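Long-range contacts in receptor-type adenylate cyclase gresag 4.3 (Trypanosoma brucei, PDB 1FX4), which carries in its catalytic domain the magnesium-dependent adenylate cyclase activity that converts ATP into 3',5'-cyclic AMP and diphosphate: residues 4-9 with 154-159; 168-173 with 225-230. All blocks are in the same frame, centred on the assembly; numbering follows the deposited sequence.

Contact 1: 4-9 with 154-159; sequences SAPKEP and YDYYGR
The hydroxyl of Y156 donates a hydrogen bond to the backbone carbonyl of P6, with OH and O 2.7 Å apart. The donor is tilted 15° from the carbonyl plane, while the acceptor oxygen lies in the plane of the Y156 ring, at its edge. This bond gives the phenol of buried Y156 a polar partner; P6 CD also comes to 3.1 Å from Y156 OH, and the methyl CB of A5 lies 3.6 Å from the same oxygen.

Y154 is met over its face: K7 crosses it at about a right angle and sets CG over the ring in a CH-pi contact, 4.0 Å from the centroid, while K7 CD comes to 3.4 Å from Y154 OH. A5 CB adds apolar packing at 3.8 Å from Y154 CD1.

Y154 and Y156 lie on strand 154-157, which pairs antiparallel with strand 144-147 as a two-stranded sheet of the class III cyclase domain; the partner segment is the irregular N-terminal lead-in to strand 13-20. The CB atoms of both tyrosines are directed toward that lead-in, and Y156 also packs on V57, M65 and A67 of the main sheet.

The K7 chain runs extended until it bends at its last torsion (chi4 61°), turning NZ back to the A5 carbonyl. This 2.7 Å hydrogen bond from K7 NZ reaches A5 O on a lone pair, and NZ also bonds to N2 O.

Contact 2: 168-173 with 225-230; sequences ESVANG and AALRLD
R228 sits at the centre of an inverse gamma turn and holds the C-terminal part of helix 159-170 through both its backbone and its side chain. Its amide N gives a 2.8 Å hydrogen bond to V170 O. The side chain bends at chi3 (49°), bringing NE to 2.7 Å from S169 O, nearly along the C=O axis, although the N-H...O angle is only 136°. Two successive carbonyls are thus taken up by one residue.

N172 uses its side-chain amide differently: ND2 donates to A226 O at 3.2 Å. The bond is straight (168°) and lies in the amide plane, yet ND2 stands above the carbonyl plane of A226.

Apolar contact is less regular. V170 CG1 approaches L229 CD1 to 3.3 Å, a tight distance that is doubtful because L229 is poorly ordered. V170 CB faces L227 CB at 4.3 Å.

The side chain of R228 lies about 7 Å from that of the magnesium ligand D19; its guanidinium is close to that of R135 and makes a long, weak ion pair with D89 of the second subunit. Residues 225-230, which follow strand 211-216, lie against helix 159-170, and L227 also packs on L177 of strand 176-179 and on L199 and T202 of strand 196-202.

The two contacts each bring a loop near one end of the catalytic-domain fragment against an internal element, but at different distances from the centre of the chain: contact 1 lies about 19 Å from it and contact 2 about 10 Å, measured from their own centres. Contact 1 is nevertheless the more buried, whereas contact 2 is partly open, with exposed residues in 225-230. They share no element, yet strand 154-157 leads directly into helix 159-170. Aromatic rings dominate the peripheral contact, far from the metal; backbone carbonyls met by arginine and asparagine dominate the one near the magnesium site. Their nearest atoms remain about 11 Å apart.

Contact 1: 4-9 with 154-159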
loop_
_atom_site.group_PDB
_atom_site.type_symbol
_atom_site.label_atom_id
_atom_site.label_comp_id
_atom_site.label_asym_id
_atom_site.label_seq_id
_atom_site.Cartn_x
_atom_site.Cartn_y
_atom_site.Cartn_z
ATOM N N SER A 4 -4.442 -22.967 0.021
ATOM C CA SER A 4 -4.156 -22.627 -1.365
ATOM C C SER A 4 -2.844 -21.863 -1.540
ATOM O O SER A 4 -2.423 -21.607 -2.663
ATOM C CB SER A 4 -5.323 -21.852 -1.977
ATOM O OG SER A 4 -5.533 -20.637 -1.290
ATOM N N ALA A 5 -2.177 -21.540 -0.435
ATOM C CA ALA A 5 -0.914 -20.815 -0.505
ATOM C C ALA A 5 0.267 -21.701 -0.873
ATOM O O ALA A 5 0.458 -22.761 -0.278
ATOM C CB ALA A 5 -0.628 -20.128 0.818
ATOM N N PRO A 6 1.041 -21.308 -1.903
ATOM C CA PRO A 6 2.215 -22.098 -2.306
ATOM C C PRO A 6 3.153 -22.092 -1.091
ATOM O O PRO A 6 3.470 -21.030 -0.552
ATOM C CB PRO A 6 2.785 -21.281 -3.462
ATOM C CG PRO A 6 1.551 -20.688 -4.090
ATOM C CD PRO A 6 0.758 -20.238 -2.879
ATOM N N LYS A 7 3.568 -23.275 -0.640
ATOM C CA LYS A 7 4.398 -23.392 0.561
ATOM C C LYS A 7 5.765 -24.032 0.399
ATOM O O LYS A 7 6.520 -24.125 1.369
ATOM C CB LYS A 7 3.643 -24.201 1.621
ATOM C CG LYS A 7 2.246 -23.721 1.886
ATOM C CD LYS A 7 1.527 -24.629 2.869
ATOM C CE LYS A 7 0.102 -24.175 3.050
ATOM N NZ LYS A 7 -0.624 -24.224 1.757
ATOM N N GLU A 8 6.090 -24.478 -0.805
ATOM C CA GLU A 8 7.369 -25.140 -1.024
ATOM C C GLU A 8 8.417 -24.287 -1.709
ATOM O O GLU A 8 8.222 -23.849 -2.849
ATOM C CB GLU A 8 7.156 -26.416 -1.828
ATOM C CG GLU A 8 6.274 -27.435 -1.130
ATOM C CD GLU A 8 6.102 -28.714 -1.937
ATOM O OE1 GLU A 8 6.553 -28.753 -3.109
ATOM O OE2 GLU A 8 5.515 -29.682 -1.394
ATOM N N PRO A 9 9.544 -24.030 -1.021
ATOM C CA PRO A 9 10.606 -23.219 -1.626
ATOM C C PRO A 9 11.100 -23.747 -2.980
ATOM O O PRO A 9 11.573 -22.966 -3.812
ATOM C CB PRO A 9 11.707 -23.211 -0.553
ATOM C CG PRO A 9 11.297 -24.273 0.442
ATOM C CD PRO A 9 9.809 -24.268 0.408
ATOM N N TYR A 154 1.100 -16.406 4.446
ATOM C CA TYR A 154 2.317 -16.619 3.674
ATOM C C TYR A 154 2.569 -15.410 2.799
ATOM O O TYR A 154 1.627 -14.794 2.311
ATOM C CB TYR A 154 2.187 -17.852 2.775
ATOM C CG TYR A 154 2.329 -19.171 3.496
ATOM C CD1 TYR A 154 1.243 -19.757 4.135
ATOM C CD2 TYR A 154 3.558 -19.830 3.533
ATOM C CE1 TYR A 154 1.373 -20.978 4.800
ATOM C CE2 TYR A 154 3.704 -21.044 4.192
ATOM C CZ TYR A 154 2.611 -21.611 4.823
ATOM O OH TYR A 154 2.762 -22.804 5.474
ATOM N N ASP A 155 3.837 -15.047 2.646
ATOM C CA ASP A 155 4.214 -13.932 1.791
ATOM C C ASP A 155 5.333 -14.415 0.873
ATOM O O ASP A 155 5.965 -15.452 1.121
ATOM C CB ASP A 155 4.658 -12.711 2.586
ATOM C CG ASP A 155 4.471 -11.399 1.810
ATOM O OD1 ASP A 155 4.438 -10.339 2.466
ATOM O OD2 ASP A 155 4.350 -11.407 0.557
ATOM N N TYR A 156 5.551 -13.673 -0.201
ATOM C CA TYR A 156 6.534 -14.032 -1.203
ATOM C C TYR A 156 7.418 -12.844 -1.535
ATOM O O TYR A 156 6.941 -11.798 -1.961
ATOM C CB TYR A 156 5.796 -14.547 -2.444
ATOM C CG TYR A 156 4.817 -15.642 -2.082
ATOM C CD1 TYR A 156 3.539 -15.335 -1.624
ATOM C CD2 TYR A 156 5.206 -16.975 -2.092
ATOM C CE1 TYR A 156 2.676 -16.328 -1.158
ATOM C CE2 TYR A 156 4.352 -17.977 -1.634
ATOM C CZ TYR A 156 3.087 -17.643 -1.167
ATOM O OH TYR A 156 2.255 -18.613 -0.655
ATOM N N TYR A 157 8.714 -13.026 -1.330
ATOM C CA TYR A 157 9.705 -11.984 -1.569
ATOM C C TYR A 157 10.749 -12.457 -2.569
ATOM O O TYR A 157 10.802 -13.636 -2.920
ATOM C CB TYR A 157 10.397 -11.617 -0.255
ATOM C CG TYR A 157 9.491 -10.931 0.730
ATOM C CD1 TYR A 157 8.727 -11.667 1.644
ATOM C CD2 TYR A 157 9.377 -9.545 0.741
ATOM C CE1 TYR A 157 7.866 -11.032 2.540
ATOM C CE2 TYR A 157 8.517 -8.899 1.635
ATOM C CZ TYR A 157 7.769 -9.651 2.529
ATOM O OH TYR A 157 6.920 -9.016 3.405
ATOM N N GLY A 158 11.598 -11.534 -3.003
ATOM C CA GLY A 158 12.632 -11.889 -3.956
ATOM C C GLY A 158 12.364 -11.311 -5.325
ATOM O O GLY A 158 11.335 -10.661 -5.549
ATOM N N ARG A 159 13.286 -11.558 -6.248
ATOM C CA ARG A 159 13.170 -11.042 -7.605
ATOM C C ARG A 159 11.879 -11.472 -8.312
ATOM O O ARG A 159 11.336 -10.716 -9.106
ATOM C CB ARG A 159 14.407 -11.420 -8.439
ATOM C CG ARG A 159 15.716 -10.801 -7.930
ATOM C CD ARG A 159 16.876 -10.959 -8.923
ATOM N NE ARG A 159 17.050 -12.338 -9.377
ATOM C CZ ARG A 159 17.525 -13.329 -8.628
ATOM N NH1 ARG A 159 17.896 -13.113 -7.367
ATOM N NH2 ARG A 159 17.591 -14.556 -9.127
#

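Contact 2: 168-173 with 225-230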
loop_
_atom_site.group_PDB
_atom_site.type_symbol
_atom_site.label_atom_id
_atom_site.label_comp_id
_atom_site.label_asym_id
_atom_site.label_seq_id
_atom_site.Cartn_x
_atom_site.Cartn_y
_atom_site.Cartn_z
ATOM N N GLU A 168 3.055 -5.750 -13.618
ATOM C CA GLU A 168 1.764 -5.119 -13.401
ATOM C C GLU A 168 1.902 -3.609 -13.584
ATOM O O GLU A 168 1.046 -2.967 -14.198
ATOM C CB GLU A 168 1.257 -5.404 -11.983
ATOM C CG GLU A 168 -0.011 -4.634 -11.580
ATOM C CD GLU A 168 0.274 -3.269 -10.957
ATOM O OE1 GLU A 168 -0.585 -2.392 -11.048
ATOM O OE2 GLU A 168 1.343 -3.059 -10.367
ATOM N N SER A 169 2.992 -3.044 -13.075
ATOM C CA SER A 169 3.173 -1.591 -13.171
ATOM C C SER A 169 3.187 -1.057 -14.599
ATOM O O SER A 169 2.736 0.061 -14.840
ATOM C CB SER A 169 4.416 -1.121 -12.394
ATOM O OG SER A 169 5.610 -1.303 -13.151
ATOM N N VAL A 170 3.644 -1.859 -15.555
ATOM C CA VAL A 170 3.681 -1.402 -16.938
ATOM C C VAL A 170 2.391 -1.704 -17.721
ATOM O O VAL A 170 2.200 -1.208 -18.836
ATOM C CB VAL A 170 4.919 -1.930 -17.699
ATOM C CG1 VAL A 170 6.194 -1.576 -16.925
ATOM C CG2 VAL A 170 4.829 -3.432 -17.918
ATOM N N ALA A 171 1.509 -2.511 -17.136
ATOM C CA ALA A 171 0.251 -2.839 -17.797
ATOM C C ALA A 171 -0.717 -1.672 -17.664
ATOM O O ALA A 171 -0.683 -0.930 -16.684
ATOM C CB ALA A 171 -0.366 -4.104 -17.193
ATOM N N ASN A 172 -1.547 -1.497 -18.681
ATOM C CA ASN A 172 -2.557 -0.459 -18.689
ATOM C C ASN A 172 -3.830 -0.996 -18.075
ATOM O O ASN A 172 -3.944 -2.194 -17.820
ATOM C CB ASN A 172 -2.828 -0.030 -20.116
ATOM C CG ASN A 172 -1.684 0.736 -20.690
ATOM O OD1 ASN A 172 -1.482 1.894 -20.338
ATOM N ND2 ASN A 172 -0.882 0.084 -21.523
ATOM N N GLY A 173 -4.781 -0.107 -17.824
ATOM C CA GLY A 173 -6.040 -0.532 -17.244
ATOM C C GLY A 173 -6.756 -1.436 -18.232
ATOM O O GLY A 173 -6.833 -1.128 -19.422
ATOM N N ALA A 225 -2.682 1.667 -24.553
ATOM C CA ALA A 225 -1.635 2.630 -24.856
ATOM C C ALA A 225 -0.335 1.831 -24.858
ATOM O O ALA A 225 -0.343 0.591 -24.712
ATOM C CB ALA A 225 -1.591 3.708 -23.783
ATOM N N ALA A 226 0.779 2.519 -25.087
ATOM C CA ALA A 226 2.074 1.857 -25.047
ATOM C C ALA A 226 2.208 1.421 -23.580
ATOM O O ALA A 226 1.487 1.926 -22.718
ATOM C CB ALA A 226 3.174 2.847 -25.410
ATOM N N LEU A 227 3.082 0.465 -23.288
ATOM C CA LEU A 227 3.242 0.028 -21.903
ATOM C C LEU A 227 3.734 1.194 -21.038
ATOM O O LEU A 227 4.451 2.067 -21.526
ATOM C CB LEU A 227 4.203 -1.160 -21.818
ATOM C CG LEU A 227 3.718 -2.447 -22.495
ATOM C CD1 LEU A 227 4.707 -3.575 -22.248
ATOM C CD2 LEU A 227 2.332 -2.828 -21.962
ATOM N N ARG A 228 3.310 1.230 -19.775
ATOM C CA ARG A 228 3.710 2.297 -18.848
ATOM C C ARG A 228 5.182 2.210 -18.444
ATOM O O ARG A 228 5.484 2.073 -17.256
ATOM C CB ARG A 228 2.882 2.235 -17.558
ATOM C CG ARG A 228 1.418 2.599 -17.658
ATOM C CD ARG A 228 0.645 2.017 -16.471
ATOM N NE ARG A 228 1.267 2.284 -15.169
ATOM C CZ ARG A 228 0.754 3.094 -14.249
ATOM N NH1 ARG A 228 -0.388 3.730 -14.489
ATOM N NH2 ARG A 228 1.353 3.231 -13.072
ATOM N N LEU A 229 6.100 2.251 -19.405
ATOM C CA LEU A 229 7.519 2.201 -19.062
ATOM C C LEU A 229 7.898 3.577 -18.478
ATOM O O LEU A 229 7.171 4.562 -18.676
ATOM C CB LEU A 229 8.356 1.755 -20.276
ATOM C CG LEU A 229 8.472 0.220 -20.425
ATOM C CD1 LEU A 229 7.281 -0.489 -19.814
ATOM C CD2 LEU A 229 8.634 -0.187 -21.877
ATOM N N ASP A 230 8.990 3.632 -17.716
ATOM C CA ASP A 230 9.411 4.864 -17.022
ATOM C C ASP A 230 9.636 6.215 -17.728
ATOM O O ASP A 230 9.200 7.243 -17.204
ATOM C CB ASP A 230 10.585 4.563 -16.093
#